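Local coordinates for metallophosphoesterase (Clostridium thermocellum, PDB 4J6O), which acts as the manganese-binding 2',3' phosphatase domain of bacterial Pnkp, within the Pnkp-Hen1 RNA repair system, at residues 141-146 with 150-155; 212-217 with 241-246. All coordinates share one frame; numbering follows the deposited sequence. Where two conformers were deposited one is given.

How the interactions relate
The two contacts come one after the other along the chain: interaction 1 is complete at residue 155, before interaction 2 opens at 212. Their centres lie 18 Å apart, and their nearest atoms, about 5 Å apart, do not touch. Interaction 1 is a hairpin inside the six-stranded mixed sheet. Interaction 2 runs from strand 215-216, outermost in that same sheet, and the residue just before it to strand 242-247, an outermost strand of the five-stranded sheet. One contact therefore pairs two strands inside a sheet, and the other bridges the margins of two. The A154 side chain is about 13 Å from the bound manganese, and the hairpin leads on to H155, which touches its ligands D19 and D65.

Interaction 1 of 2, residues 141-146 with 150-155; sequences VSHYVL and KLVVAH
L146 and L151 make the tightest bond of this hairpin. The amide N of L146 points almost straight at L151 O, 2.8 Å away with 175° at the hydrogen. The two leucine side chains run side by side, CD1 of L146 lying 3.8 Å from CD2 of L151. The same CD1 also meets CG2 of V153 at 3.9 Å, the L146 and V153 side chains crossing at a slant. All three share one face of the sheet, and F14 and I16 of strand 14-17 pack onto it from the other sheet, as in the layered beta core of calcineurin-like phosphoesterases. Further along, Y144 and V153 exchange two backbone bonds of 3.1 Å. On the opposite face V145 and V152 lie alongside each other, touching through their CG2 methyls. There S142 OG hydrogen-bonds ND1 of H143 at 2.9 Å, meeting the ring at its edge and in its plane.

Things slacken at the bulge and at the water end. The return bonds of the leucine pair are poorer: L146 O receives only weak ones from the amides of L151 and K150 in a classic beta bulge, and the K150 side chain is exposed. At the far end a water takes over, donating to S142 O and accepting from H155 N, each at 2.8 Å. H155 itself touches D19 and D65, two ligands of the manganese.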
# COMPACT_ATOMS: atom_id res chain seq x y z
N VAL A 141 2.11 -10.24 3.85
CA VAL A 141 2.28 -11.14 2.71
C VAL A 141 2.60 -10.32 1.45
O VAL A 141 2.02 -9.24 1.28
CB VAL A 141 0.95 -11.91 2.52
CG1 VAL A 141 1.01 -12.83 1.33
CG2 VAL A 141 0.57 -12.71 3.79
N SER A 142 3.53 -10.79 0.59
CA SER A 142 3.97 -10.02 -0.59
C SER A 142 2.85 -9.56 -1.53
O SER A 142 2.84 -8.42 -2.01
CB SER A 142 5.03 -10.82 -1.36
OG SER A 142 4.44 -11.91 -2.04
N HIS A 143 1.89 -10.44 -1.76
CA HIS A 143 0.75 -10.10 -2.62
C HIS A 143 -0.35 -11.09 -2.31
O HIS A 143 -0.13 -12.07 -1.63
CB HIS A 143 1.11 -10.20 -4.10
CG HIS A 143 1.44 -11.60 -4.57
ND1 HIS A 143 2.59 -12.28 -4.19
CD2 HIS A 143 0.78 -12.42 -5.42
CE1 HIS A 143 2.63 -13.44 -4.82
NE2 HIS A 143 1.54 -13.57 -5.55
N TYR A 144 -1.55 -10.79 -2.79
CA TYR A 144 -2.63 -11.74 -2.61
C TYR A 144 -3.25 -12.03 -3.95
O TYR A 144 -3.38 -11.15 -4.78
CB TYR A 144 -3.71 -11.18 -1.70
CG TYR A 144 -3.35 -11.11 -0.25
CD1 TYR A 144 -3.18 -12.27 0.49
CD2 TYR A 144 -3.19 -9.91 0.39
CE1 TYR A 144 -2.88 -12.22 1.84
CE2 TYR A 144 -2.89 -9.84 1.74
CZ TYR A 144 -2.76 -11.02 2.47
OH TYR A 144 -2.44 -11.01 3.82
N VAL A 145 -3.54 -13.31 -4.19
CA VAL A 145 -4.39 -13.71 -5.31
C VAL A 145 -5.77 -13.95 -4.73
O VAL A 145 -5.97 -14.83 -3.87
CB VAL A 145 -3.85 -15.00 -6.00
CG1 VAL A 145 -4.65 -15.32 -7.24
CG2 VAL A 145 -2.33 -14.81 -6.37
N LEU A 146 -6.75 -13.19 -5.22
CA LEU A 146 -8.07 -13.21 -4.62
C LEU A 146 -9.14 -13.61 -5.63
O LEU A 146 -8.87 -13.65 -6.84
CB LEU A 146 -8.40 -11.79 -4.15
CG LEU A 146 -7.44 -11.25 -3.11
CD1 LEU A 146 -6.97 -9.85 -3.51
CD2 LEU A 146 -8.22 -11.07 -1.86
N LYS A 150 -9.19 -13.99 -9.98
CA LYS A 150 -9.57 -12.92 -10.88
C LYS A 150 -8.93 -11.58 -10.52
O LYS A 150 -8.95 -10.63 -11.31
CB LYS A 150 -11.11 -12.75 -10.85
CG LYS A 150 -11.80 -13.88 -11.54
CD LYS A 150 -13.29 -13.87 -11.16
CE LYS A 150 -14.01 -15.12 -11.72
NZ LYS A 150 -15.41 -15.25 -11.08
N LEU A 151 -8.33 -11.51 -9.33
CA LEU A 151 -7.78 -10.25 -8.86
C LEU A 151 -6.47 -10.54 -8.18
O LEU A 151 -6.40 -11.49 -7.39
CB LEU A 151 -8.77 -9.62 -7.88
CG LEU A 151 -8.31 -8.35 -7.09
CD1 LEU A 151 -8.02 -7.17 -8.01
CD2 LEU A 151 -9.32 -8.02 -5.91
N VAL A 152 -5.46 -9.72 -8.46
CA VAL A 152 -4.18 -9.78 -7.70
C VAL A 152 -3.92 -8.38 -7.20
O VAL A 152 -4.04 -7.41 -7.95
CB VAL A 152 -3.07 -10.25 -8.63
CG1 VAL A 152 -1.69 -10.11 -7.96
CG2 VAL A 152 -3.27 -11.77 -9.03
N VAL A 153 -3.49 -8.26 -5.95
CA VAL A 153 -3.04 -6.96 -5.41
C VAL A 153 -1.61 -7.13 -4.94
O VAL A 153 -1.24 -8.13 -4.33
CB VAL A 153 -3.93 -6.40 -4.27
CG1 VAL A 153 -5.34 -5.97 -4.83
CG2 VAL A 153 -4.05 -7.34 -3.06
N ALA A 154 -0.80 -6.11 -5.23
CA ALA A 154 0.62 -6.06 -4.86
C ALA A 154 1.05 -4.64 -4.93
O ALA A 154 0.44 -3.83 -5.67
CB ALA A 154 1.48 -6.90 -5.85
N HIS A 155 2.08 -4.27 -4.16
CA HIS A 155 2.49 -2.85 -4.18
C HIS A 155 3.05 -2.44 -5.53
O HIS A 155 2.52 -1.49 -6.15
CB HIS A 155 3.51 -2.58 -3.08
CG HIS A 155 3.98 -1.19 -3.07
ND1 HIS A 155 3.18 -0.14 -2.64
CD2 HIS A 155 5.14 -0.64 -3.48
CE1 HIS A 155 3.85 0.99 -2.79
NE2 HIS A 155 5.05 0.72 -3.28
O HOH W 1 3.23 -5.69 -2.03

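Interaction 2 of 2, residues 212-217 with 241-246; sequences AEVLKV and REIVDV
V214 and I243 make the apolar part of this small surface contact. Their side chains meet through branches: CG2 of V214 lies 4.2 Å from CG1 of I243, and CG1 of V214 is 4.3 Å from CD1 of I243. I243 carries its CG1 anti to the carbonyl carbon (chi1 -59°), which places the longer arm, CG1 with CD1, towards the valine. The backbones stay well apart, with 8.4 Å between CA of V214 and CA of I243, and no hydrogen bond crosses the gap. I221 of strand 220-222 touches both residues, and Y236 of strand 232-238 also packs on I243.

This is how the edges of two sheets meet: strand 215-216 ends the six-stranded sheet and strand 242-247 ends the five-stranded one, the two stacked layers of the calcineurin-like fold touching here through side chains alone. Strand 242-247 begins at a G1 beta bulge, in which R241 and E242 both face R237.

The remaining approach is between a charged end and a hydrocarbon. K216 and I243 reach for each other tip to tip, NZ coming within 4.1 Å of CG1 of I243 in one lysine conformer; since a second was also modelled, this approach is doubtful.

Charges gather at the other end. E213 OE1 and D245 OD2 are 5.2 Å apart, like charges that would be expected to disfavour each other, but K232 forms a salt bridge with E213 and a long, weak ion pair with D245, so it probably eases that repulsion. At the bulge, E242 forms a salt bridge with R237. I243 O accepts a hydrogen bond from a bound tetraethylene glycol, probably picked up from the crystallisation liquor.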
# COMPACT_ATOMS: atom_id res chain seq x y z
N ALA A 212 -0.26 11.06 -11.95
CA ALA A 212 -1.31 12.06 -11.75
C ALA A 212 -2.71 11.48 -11.79
O ALA A 212 -3.59 11.93 -11.06
CB ALA A 212 -1.14 13.24 -12.76
N GLU A 213 -2.93 10.48 -12.62
CA GLU A 213 -4.23 9.83 -12.69
C GLU A 213 -3.96 8.34 -12.75
O GLU A 213 -2.83 7.92 -13.06
CB GLU A 213 -5.00 10.25 -13.94
CG GLU A 213 -5.31 11.74 -14.00
CD GLU A 213 -6.35 12.17 -12.98
OE1 GLU A 213 -7.14 11.31 -12.51
OE2 GLU A 213 -6.39 13.38 -12.67
N VAL A 214 -4.99 7.56 -12.50
CA VAL A 214 -4.81 6.11 -12.51
C VAL A 214 -4.28 5.68 -13.90
O VAL A 214 -4.63 6.28 -14.94
CB VAL A 214 -6.07 5.30 -12.06
CG1 VAL A 214 -6.49 5.66 -10.66
CG2 VAL A 214 -7.22 5.47 -13.02
N LEU A 215 -3.38 4.71 -13.91
CA LEU A 215 -2.77 4.22 -15.15
C LEU A 215 -3.19 2.78 -15.45
O LEU A 215 -2.66 1.82 -14.84
CB LEU A 215 -1.24 4.33 -15.07
CG LEU A 215 -0.47 3.80 -16.26
CD1 LEU A 215 -0.96 4.54 -17.50
CD2 LEU A 215 1.00 4.06 -16.03
N LYS A 216 -4.11 2.65 -16.41
CA LYS A 216 -4.68 1.36 -16.80
C LYS A 216 -3.94 0.87 -18.03
O LYS A 216 -3.90 1.54 -19.03
CB LYS A 216 -6.16 1.48 -17.15
CG LYS A 216 -7.00 2.26 -16.17
CD LYS A 216 -8.52 2.13 -16.47
CE LYS A 216 -9.28 3.38 -16.08
NZ LYS A 216 -10.22 3.18 -14.94
N VAL A 217 -3.35 -0.31 -17.94
CA VAL A 217 -2.56 -0.88 -19.04
C VAL A 217 -2.81 -2.39 -19.05
O VAL A 217 -2.42 -3.07 -18.11
CB VAL A 217 -1.04 -0.65 -18.81
CG1 VAL A 217 -0.20 -1.35 -19.85
CG2 VAL A 217 -0.70 0.85 -18.75
N ARG A 241 -15.13 -2.02 -10.58
CA ARG A 241 -14.15 -1.38 -11.43
C ARG A 241 -14.45 0.12 -11.54
O ARG A 241 -14.45 0.70 -12.62
CB ARG A 241 -14.03 -2.10 -12.79
CG ARG A 241 -13.71 -3.60 -12.58
CD ARG A 241 -13.10 -4.26 -13.75
NE ARG A 241 -13.01 -5.69 -13.52
CZ ARG A 241 -12.23 -6.50 -14.22
NH1 ARG A 241 -12.24 -7.80 -13.96
NH2 ARG A 241 -11.49 -6.00 -15.21
N GLU A 242 -14.69 0.72 -10.36
CA GLU A 242 -14.94 2.16 -10.23
C GLU A 242 -13.84 2.84 -9.46
O GLU A 242 -13.36 2.30 -8.44
CB GLU A 242 -16.21 2.38 -9.46
CG GLU A 242 -17.42 1.94 -10.23
CD GLU A 242 -18.70 1.97 -9.41
OE1 GLU A 242 -18.64 2.31 -8.20
OE2 GLU A 242 -19.76 1.65 -10.01
N ILE A 243 -13.48 4.04 -9.91
CA ILE A 243 -12.50 4.88 -9.25
C ILE A 243 -13.20 5.89 -8.33
O ILE A 243 -14.12 6.60 -8.76
CB ILE A 243 -11.67 5.63 -10.26
CG1 ILE A 243 -10.94 4.68 -11.20
CG2 ILE A 243 -10.67 6.56 -9.58
CD1 ILE A 243 -10.23 3.58 -10.51
N VAL A 244 -12.77 5.95 -7.06
CA VAL A 244 -13.23 6.94 -6.08
C VAL A 244 -12.00 7.61 -5.50
O VAL A 244 -11.03 6.92 -5.20
CB VAL A 244 -14.03 6.31 -4.94
CG1 VAL A 244 -14.43 7.36 -3.88
CG2 VAL A 244 -15.30 5.63 -5.53
N ASP A 245 -11.99 8.92 -5.40
CA ASP A 245 -10.78 9.59 -4.89
C ASP A 245 -11.07 10.80 -4.03
O ASP A 245 -12.17 11.34 -4.04
CB ASP A 245 -9.77 9.88 -6.02
CG ASP A 245 -10.33 10.77 -7.13
OD1 ASP A 245 -11.00 11.77 -6.80
OD2 ASP A 245 -10.05 10.49 -8.33
N VAL A 246 -10.08 11.16 -3.21
CA VAL A 246 -10.15 12.37 -2.40
C VAL A 246 -8.90 13.19 -2.70
O VAL A 246 -7.78 12.70 -2.64
CB VAL A 246 -10.12 12.06 -0.92
CG1 VAL A 246 -9.92 13.31 -0.11
CG2 VAL A 246 -11.43 11.35 -0.50